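Local coordinates for protein aspartate-semialdehyde dehydrogenase (Thermus thermophilus, PDB 2YV3) that probably catalyses, as a homodimer, the NADPH-dependent reductive dephosphorylation of L-aspartyl-4-phosphate to L-aspartate-semialdehyde, a step in amino-acid biosynthesis, at residues 203-211 with 223-231; 248-256 with 293-303. All blocks are in the same frame, centred on the assembly; numbering follows the deposited sequence.

Contact 1: residues 203-211 with 223-231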
# COMPACT_ATOMS: atom_id res chain seq x y z
N TYR A 203 -6.79 -6.70 14.58
CA TYR A 203 -6.81 -7.02 13.15
C TYR A 203 -8.24 -7.18 12.63
O TYR A 203 -9.21 -7.19 13.39
CB TYR A 203 -6.03 -8.31 12.91
CG TYR A 203 -4.56 -8.15 13.19
CD1 TYR A 203 -3.68 -7.82 12.18
CD2 TYR A 203 -4.07 -8.20 14.50
CE1 TYR A 203 -2.35 -7.53 12.44
CE2 TYR A 203 -2.73 -7.92 14.78
CZ TYR A 203 -1.88 -7.59 13.74
OH TYR A 203 -0.57 -7.27 13.99
N THR A 204 -8.35 -7.28 11.31
CA THR A 204 -9.64 -7.46 10.65
C THR A 204 -9.72 -8.91 10.21
O THR A 204 -8.69 -9.59 10.11
CB THR A 204 -9.79 -6.53 9.42
OG1 THR A 204 -8.96 -7.00 8.34
CG2 THR A 204 -9.39 -5.09 9.79
N ARG A 205 -10.92 -9.40 9.94
CA ARG A 205 -11.09 -10.78 9.51
C ARG A 205 -10.21 -11.04 8.30
O ARG A 205 -9.65 -12.11 8.16
CB ARG A 205 -12.56 -11.08 9.16
CG ARG A 205 -12.79 -12.37 8.37
CD ARG A 205 -13.77 -13.34 9.06
NE ARG A 205 -14.08 -14.48 8.20
CZ ARG A 205 -14.79 -15.55 8.56
NH1 ARG A 205 -15.28 -15.64 9.79
NH2 ARG A 205 -15.00 -16.53 7.70
N GLU A 206 -10.07 -10.04 7.43
CA GLU A 206 -9.23 -10.19 6.25
C GLU A 206 -7.79 -10.45 6.68
O GLU A 206 -7.19 -11.46 6.33
CB GLU A 206 -9.29 -8.93 5.39
CG GLU A 206 -8.71 -9.10 4.01
CD GLU A 206 -9.64 -9.82 3.05
OE1 GLU A 206 -10.69 -10.38 3.47
OE2 GLU A 206 -9.30 -9.84 1.85
N GLU A 207 -7.22 -9.52 7.44
CA GLU A 207 -5.86 -9.66 7.94
C GLU A 207 -5.66 -11.03 8.57
O GLU A 207 -4.73 -11.75 8.20
CB GLU A 207 -5.58 -8.57 8.99
CG GLU A 207 -5.55 -7.18 8.41
CD GLU A 207 -5.48 -6.08 9.45
OE1 GLU A 207 -6.43 -5.94 10.24
OE2 GLU A 207 -4.47 -5.36 9.47
N MET A 208 -6.55 -11.39 9.49
CA MET A 208 -6.49 -12.65 10.22
C MET A 208 -6.46 -13.92 9.38
O MET A 208 -5.97 -14.97 9.83
CB MET A 208 -7.64 -12.73 11.23
CG MET A 208 -7.31 -11.97 12.50
SD MET A 208 -5.55 -12.22 12.87
CE MET A 208 -5.52 -13.91 13.42
N LYS A 209 -6.96 -13.82 8.16
CA LYS A 209 -6.99 -14.93 7.23
C LYS A 209 -5.59 -15.21 6.70
O LYS A 209 -5.20 -16.37 6.58
CB LYS A 209 -7.96 -14.59 6.09
CG LYS A 209 -9.38 -14.50 6.60
CD LYS A 209 -10.29 -13.63 5.73
CE LYS A 209 -10.63 -14.28 4.39
NZ LYS A 209 -11.63 -13.48 3.63
N VAL A 210 -4.82 -14.15 6.42
CA VAL A 210 -3.46 -14.32 5.93
C VAL A 210 -2.73 -15.29 6.83
O VAL A 210 -1.77 -15.93 6.41
CB VAL A 210 -2.67 -12.97 5.90
CG1 VAL A 210 -1.22 -13.20 5.43
CG2 VAL A 210 -3.37 -11.96 4.98
N VAL A 211 -3.19 -15.41 8.07
CA VAL A 211 -2.60 -16.31 9.06
C VAL A 211 -3.27 -17.69 9.17
O VAL A 211 -2.65 -18.70 8.86
CB VAL A 211 -2.62 -15.68 10.46
CG1 VAL A 211 -1.64 -16.41 11.37
CG2 VAL A 211 -2.29 -14.20 10.37
N ILE A 223 4.41 -20.49 12.07
CA ILE A 223 4.84 -19.27 11.35
C ILE A 223 4.21 -18.00 11.91
O ILE A 223 2.99 -17.89 11.93
CB ILE A 223 4.46 -19.29 9.85
CG1 ILE A 223 5.04 -20.51 9.13
CG2 ILE A 223 4.97 -18.02 9.19
CD1 ILE A 223 4.73 -20.53 7.64
N ARG A 224 5.04 -17.05 12.34
CA ARG A 224 4.54 -15.77 12.89
C ARG A 224 4.12 -14.89 11.74
O ARG A 224 4.95 -14.49 10.94
CB ARG A 224 5.64 -15.03 13.66
CG ARG A 224 6.20 -15.77 14.85
CD ARG A 224 5.20 -15.84 15.98
NE ARG A 224 5.23 -14.64 16.80
CZ ARG A 224 4.18 -14.14 17.44
NH1 ARG A 224 4.30 -13.04 18.17
NH2 ARG A 224 2.99 -14.74 17.33
N ILE A 225 2.83 -14.59 11.62
CA ILE A 225 2.41 -13.75 10.52
C ILE A 225 1.62 -12.53 10.97
O ILE A 225 0.67 -12.65 11.75
CB ILE A 225 1.54 -14.54 9.52
CG1 ILE A 225 2.12 -15.92 9.28
CG2 ILE A 225 1.47 -13.81 8.20
CD1 ILE A 225 1.21 -16.80 8.42
N SER A 226 2.03 -11.36 10.48
CA SER A 226 1.37 -10.08 10.76
C SER A 226 0.99 -9.56 9.38
O SER A 226 1.69 -9.81 8.41
CB SER A 226 2.35 -9.11 11.42
OG SER A 226 1.82 -7.80 11.55
N ALA A 227 -0.13 -8.84 9.29
CA ALA A 227 -0.57 -8.29 8.00
C ALA A 227 -1.54 -7.13 8.16
O ALA A 227 -2.38 -7.15 9.05
CB ALA A 227 -1.22 -9.39 7.17
N THR A 228 -1.40 -6.13 7.29
CA THR A 228 -2.29 -4.96 7.30
C THR A 228 -3.01 -4.93 5.97
O THR A 228 -2.40 -4.60 4.96
CB THR A 228 -1.52 -3.62 7.42
OG1 THR A 228 -0.72 -3.60 8.60
CG2 THR A 228 -2.54 -2.43 7.48
N ALA A 229 -4.29 -5.25 5.97
CA ALA A 229 -5.06 -5.24 4.73
C ALA A 229 -5.49 -3.82 4.39
O ALA A 229 -6.19 -3.18 5.17
CB ALA A 229 -6.29 -6.15 4.86
N VAL A 230 -5.06 -3.32 3.24
CA VAL A 230 -5.48 -1.98 2.86
C VAL A 230 -6.12 -1.98 1.49
O VAL A 230 -5.62 -2.62 0.57
CB VAL A 230 -4.32 -0.99 2.91
CG1 VAL A 230 -4.85 0.44 2.65
CG2 VAL A 230 -3.63 -1.08 4.27
N ARG A 231 -7.25 -1.28 1.39
CA ARG A 231 -8.04 -1.18 0.17
C ARG A 231 -7.47 0.01 -0.61
O ARG A 231 -7.09 1.00 0.00
CB ARG A 231 -9.51 -0.93 0.56
CG ARG A 231 -10.52 -0.79 -0.58
CD ARG A 231 -10.81 -2.11 -1.30
NE ARG A 231 -11.80 -2.97 -0.65
CZ ARG A 231 -11.73 -4.30 -0.66
NH1 ARG A 231 -10.71 -4.89 -1.27
NH2 ARG A 231 -12.67 -5.05 -0.08
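V210 settles on A227 and I225 where the start of helix 205-219 packs on strand 224-228 at one edge of the dimerisation domain's mixed sheet; the axes of 205-211 and 224-228 run roughly antiparallel and come within 7.4 Å. Because CG1 of V210 stands anti to the backbone N (chi1 177°), both methyls face the strand: CG1 lies 3.9 Å from CG2 of I225, and CG2 lies 4.0 Å from CB of A227. One residue on, V211 runs alongside I225, head to tail, with V211 CG2 3.9 Å from I225 CB.

The helix opens with a capping box. T204 OG1 takes the N-H of E207 at 3.2 Å in an almost straight bond (176°), while E207 OE1 accepts from T204 N on its anti side. E207 holds CG beside its own backbone N (chi1 -67°), which turns the carboxylate back to the cap and still lays CG 3.8 Å from CB of A229. The same OE1 makes a salt bridge with R292 of the second subunit, so cap and dimer interface share one acid. E206 also rests its CG on A229, and K209 NZ meets its carboxylate from above the plane in a salt bridge. The E206 side chain touches Q152 and C125 too, predicted substrate-binding and acyl-thioester residues. Ahead of the cap, the Y203 ring turns its edge to A227, CE1 lying 3.4 Å from A227 O, and Y203 OH makes a weak hydrogen bond with S226 OG at 3.5 Å.

Contact 2: residues 248-256 with 293-303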
# COMPACT_ATOMS: atom_id res chain seq x y z
N ARG A 248 17.03 -20.85 7.00
CA ARG A 248 18.22 -20.98 6.18
C ARG A 248 18.60 -19.63 5.60
O ARG A 248 17.73 -18.78 5.36
CB ARG A 248 17.99 -21.98 5.06
CG ARG A 248 17.44 -23.31 5.51
CD ARG A 248 16.22 -23.63 4.68
NE ARG A 248 15.62 -24.91 5.00
CZ ARG A 248 15.23 -25.26 6.22
NH1 ARG A 248 15.39 -24.42 7.23
NH2 ARG A 248 14.70 -26.46 6.42
N PRO A 249 19.90 -19.45 5.32
CA PRO A 249 20.46 -18.22 4.75
C PRO A 249 19.83 -17.95 3.40
O PRO A 249 19.95 -18.76 2.47
CB PRO A 249 21.94 -18.54 4.64
CG PRO A 249 21.91 -20.00 4.25
CD PRO A 249 20.86 -20.56 5.21
N VAL A 250 19.15 -16.82 3.28
CA VAL A 250 18.54 -16.50 2.00
C VAL A 250 19.58 -15.87 1.15
O VAL A 250 20.70 -15.62 1.58
CB VAL A 250 17.38 -15.51 2.06
CG1 VAL A 250 16.15 -16.17 1.50
CG2 VAL A 250 17.18 -15.00 3.47
N THR A 251 19.17 -15.61 -0.07
CA THR A 251 20.01 -15.01 -1.08
C THR A 251 19.02 -14.52 -2.11
O THR A 251 18.21 -15.30 -2.64
CB THR A 251 20.90 -16.10 -1.70
OG1 THR A 251 20.99 -17.22 -0.79
CG2 THR A 251 22.30 -15.56 -1.97
N PRO A 252 19.01 -13.20 -2.38
CA PRO A 252 18.05 -12.79 -3.40
C PRO A 252 18.32 -13.56 -4.69
O PRO A 252 17.42 -13.74 -5.52
CB PRO A 252 18.27 -11.28 -3.50
CG PRO A 252 19.53 -11.01 -2.67
CD PRO A 252 19.49 -12.04 -1.62
N GLU A 253 19.56 -14.04 -4.85
CA GLU A 253 19.92 -14.81 -6.03
C GLU A 253 19.58 -16.29 -5.91
O GLU A 253 19.63 -17.02 -6.90
CB GLU A 253 21.41 -14.65 -6.38
CG GLU A 253 22.35 -14.53 -5.19
CD GLU A 253 22.38 -13.11 -4.59
OE1 GLU A 253 22.77 -12.17 -5.33
OE2 GLU A 253 22.03 -12.95 -3.40
N ALA A 254 19.22 -16.75 -4.72
CA ALA A 254 18.86 -18.15 -4.55
C ALA A 254 17.33 -18.25 -4.56
O ALA A 254 16.77 -19.27 -4.96
CB ALA A 254 19.43 -18.69 -3.25
N ALA A 255 16.67 -17.19 -4.11
CA ALA A 255 15.21 -17.18 -4.09
C ALA A 255 14.70 -16.97 -5.51
O ALA A 255 13.59 -17.39 -5.84
CB ALA A 255 14.70 -16.07 -3.17
N ARG A 256 15.54 -16.34 -6.33
CA ARG A 256 15.26 -16.03 -7.72
C ARG A 256 15.22 -17.28 -8.59
O ARG A 256 14.18 -17.61 -9.16
CB ARG A 256 16.32 -15.08 -8.26
CG ARG A 256 15.77 -13.72 -8.66
CD ARG A 256 16.86 -12.65 -8.61
NE ARG A 256 17.84 -12.77 -9.69
CZ ARG A 256 19.10 -12.34 -9.60
NH1 ARG A 256 19.53 -11.76 -8.49
NH2 ARG A 256 19.91 -12.45 -10.64
N ILE A 293 12.75 -8.57 -5.06
CA ILE A 293 13.44 -9.49 -4.17
C ILE A 293 14.70 -8.77 -3.71
O ILE A 293 15.54 -8.41 -4.52
CB ILE A 293 13.83 -10.77 -4.92
CG1 ILE A 293 14.63 -10.42 -6.20
CG2 ILE A 293 12.57 -11.55 -5.32
CD1 ILE A 293 16.16 -10.55 -6.11
N ARG A 294 14.83 -8.54 -2.41
CA ARG A 294 16.01 -7.87 -1.89
C ARG A 294 16.38 -8.36 -0.51
O ARG A 294 15.52 -8.71 0.30
CB ARG A 294 15.82 -6.36 -1.89
CG ARG A 294 14.70 -5.79 -1.03
CD ARG A 294 14.59 -4.29 -1.37
NE ARG A 294 13.60 -3.51 -0.63
CZ ARG A 294 12.29 -3.73 -0.64
NH1 ARG A 294 11.78 -4.72 -1.35
NH2 ARG A 294 11.49 -2.92 0.05
N LYS A 295 17.68 -8.41 -0.24
CA LYS A 295 18.13 -8.88 1.06
C LYS A 295 17.57 -7.92 2.09
O LYS A 295 17.93 -6.74 2.11
CB LYS A 295 19.67 -8.94 1.12
CG LYS A 295 20.25 -9.35 2.48
CD LYS A 295 21.61 -10.08 2.37
CE LYS A 295 22.63 -9.31 1.49
NZ LYS A 295 23.92 -10.06 1.25
N SER A 296 16.67 -8.43 2.92
CA SER A 296 16.04 -7.63 3.96
C SER A 296 17.02 -7.04 4.98
O SER A 296 17.93 -7.72 5.46
CB SER A 296 15.02 -8.48 4.72
OG SER A 296 14.65 -7.84 5.93
N LEU A 297 16.82 -5.77 5.33
CA LEU A 297 17.67 -5.17 6.34
C LEU A 297 17.03 -5.30 7.73
O LEU A 297 17.73 -5.30 8.75
CB LEU A 297 17.97 -3.71 6.00
CG LEU A 297 19.11 -3.55 4.97
CD1 LEU A 297 20.41 -4.09 5.53
CD2 LEU A 297 18.77 -4.30 3.72
N ALA A 298 15.71 -5.45 7.76
CA ALA A 298 14.98 -5.59 9.02
C ALA A 298 15.45 -6.83 9.78
O ALA A 298 15.94 -6.73 10.89
CB ALA A 298 13.48 -5.67 8.76
N PHE A 299 15.30 -7.99 9.15
CA PHE A 299 15.70 -9.26 9.76
C PHE A 299 17.17 -9.59 9.49
O PHE A 299 17.77 -9.11 8.52
CB PHE A 299 14.83 -10.37 9.20
CG PHE A 299 13.37 -10.12 9.39
CD1 PHE A 299 12.46 -10.43 8.37
CD2 PHE A 299 12.90 -9.58 10.58
CE1 PHE A 299 11.10 -10.22 8.54
CE2 PHE A 299 11.55 -9.36 10.76
CZ PHE A 299 10.64 -9.68 9.74
N GLU A 300 17.74 -10.42 10.36
CA GLU A 300 19.14 -10.81 10.21
C GLU A 300 19.30 -11.87 9.11
O GLU A 300 20.40 -12.19 8.70
CB GLU A 300 19.70 -11.30 11.54
CG GLU A 300 21.04 -10.68 11.92
CD GLU A 300 22.17 -11.14 11.01
OE1 GLU A 300 22.00 -12.20 10.37
OE2 GLU A 300 23.24 -10.47 10.96
N ASN A 301 18.18 -12.43 8.66
CA ASN A 301 18.18 -13.39 7.56
C ASN A 301 16.81 -13.25 6.92
O ASN A 301 15.94 -14.11 7.05
CB ASN A 301 18.42 -14.81 8.06
CG ASN A 301 18.60 -15.80 6.91
OD1 ASN A 301 19.08 -15.45 5.84
ND2 ASN A 301 18.22 -17.04 7.15
N GLY A 302 16.61 -12.14 6.23
CA GLY A 302 15.33 -11.88 5.62
C GLY A 302 15.36 -11.44 4.18
O GLY A 302 16.42 -11.29 3.56
N LEU A 303 14.15 -11.24 3.68
CA LEU A 303 13.90 -10.84 2.30
C LEU A 303 12.67 -9.96 2.19
O LEU A 303 11.68 -10.18 2.87
CB LEU A 303 13.63 -12.08 1.45
CG LEU A 303 14.73 -12.85 0.75
CD1 LEU A 303 14.09 -14.02 0.08
CD2 LEU A 303 15.43 -11.98 -0.28
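N301 reaches over to the backbone of R248 and V250, tying the approach to helix 252-259 to the beta-hairpin formed by the antiparallel strands 288-295 and 302-310 of the dimerisation domain. Two hydrogen bonds do the work, one from each end of the amide. OD1 accepts from V250 N at 2.9 Å, in the carbonyl plane and on a lone pair; ND2 gives to R248 O, arriving well above that carbonyl's plane (67° out of it). ND2 also makes a weak bond to F246 O in the neighbouring strand. With CG anti to its own backbone N (chi1 -173°), N301 is extended far enough to bridge both groups. A leucine here would probably leave V250 N and R248 O without these partners and let the linker before the helix drift from the hairpin.

Within the segments, T251 O receives both A254 N and A255 N at the start of the helix. In the hairpin loop, S296 OG accepts from F299 N in an ST motif. The CB of R294 points away from 248-256, and its NH2 bonds to A227 O and E207 OE1 of the second subunit.

Apolar packing fills the rest. L303 CD1 touches both V250 CG1 and A255 CB, the latter at 3.9 Å. CD2 of L303 lies 4.3 Å from CD of P252, whose ring also passes K295, its CD 4.1 Å from K295 CB. F141 of helix 125-141 backs V250 and A255. On the helix-facing side of the hairpin, I293 places its CD1 against two groups at once, P252 CB at 3.4 Å and R256 CD at 3.3 Å.

Read from the N terminus, the chain closes contact 1 first: the rest of helix 205-219 and a short turn bring 223-231 back beside 203-211. It then runs through strand 237-246 before contact 2 begins, where a longer excursion of 36 residues separates 248-256 from 293-303. The contacts follow in series, neither nested nor crossed. They sit at the strands that are outermost, within one chain, in the same five-stranded sheet, 224-228 and 288-295, each with a helix packed on it. Their centres lie about 22 Å apart and they do not touch within one chain. Across the dimer they do meet: A298 of one subunit packs on S226 of the other.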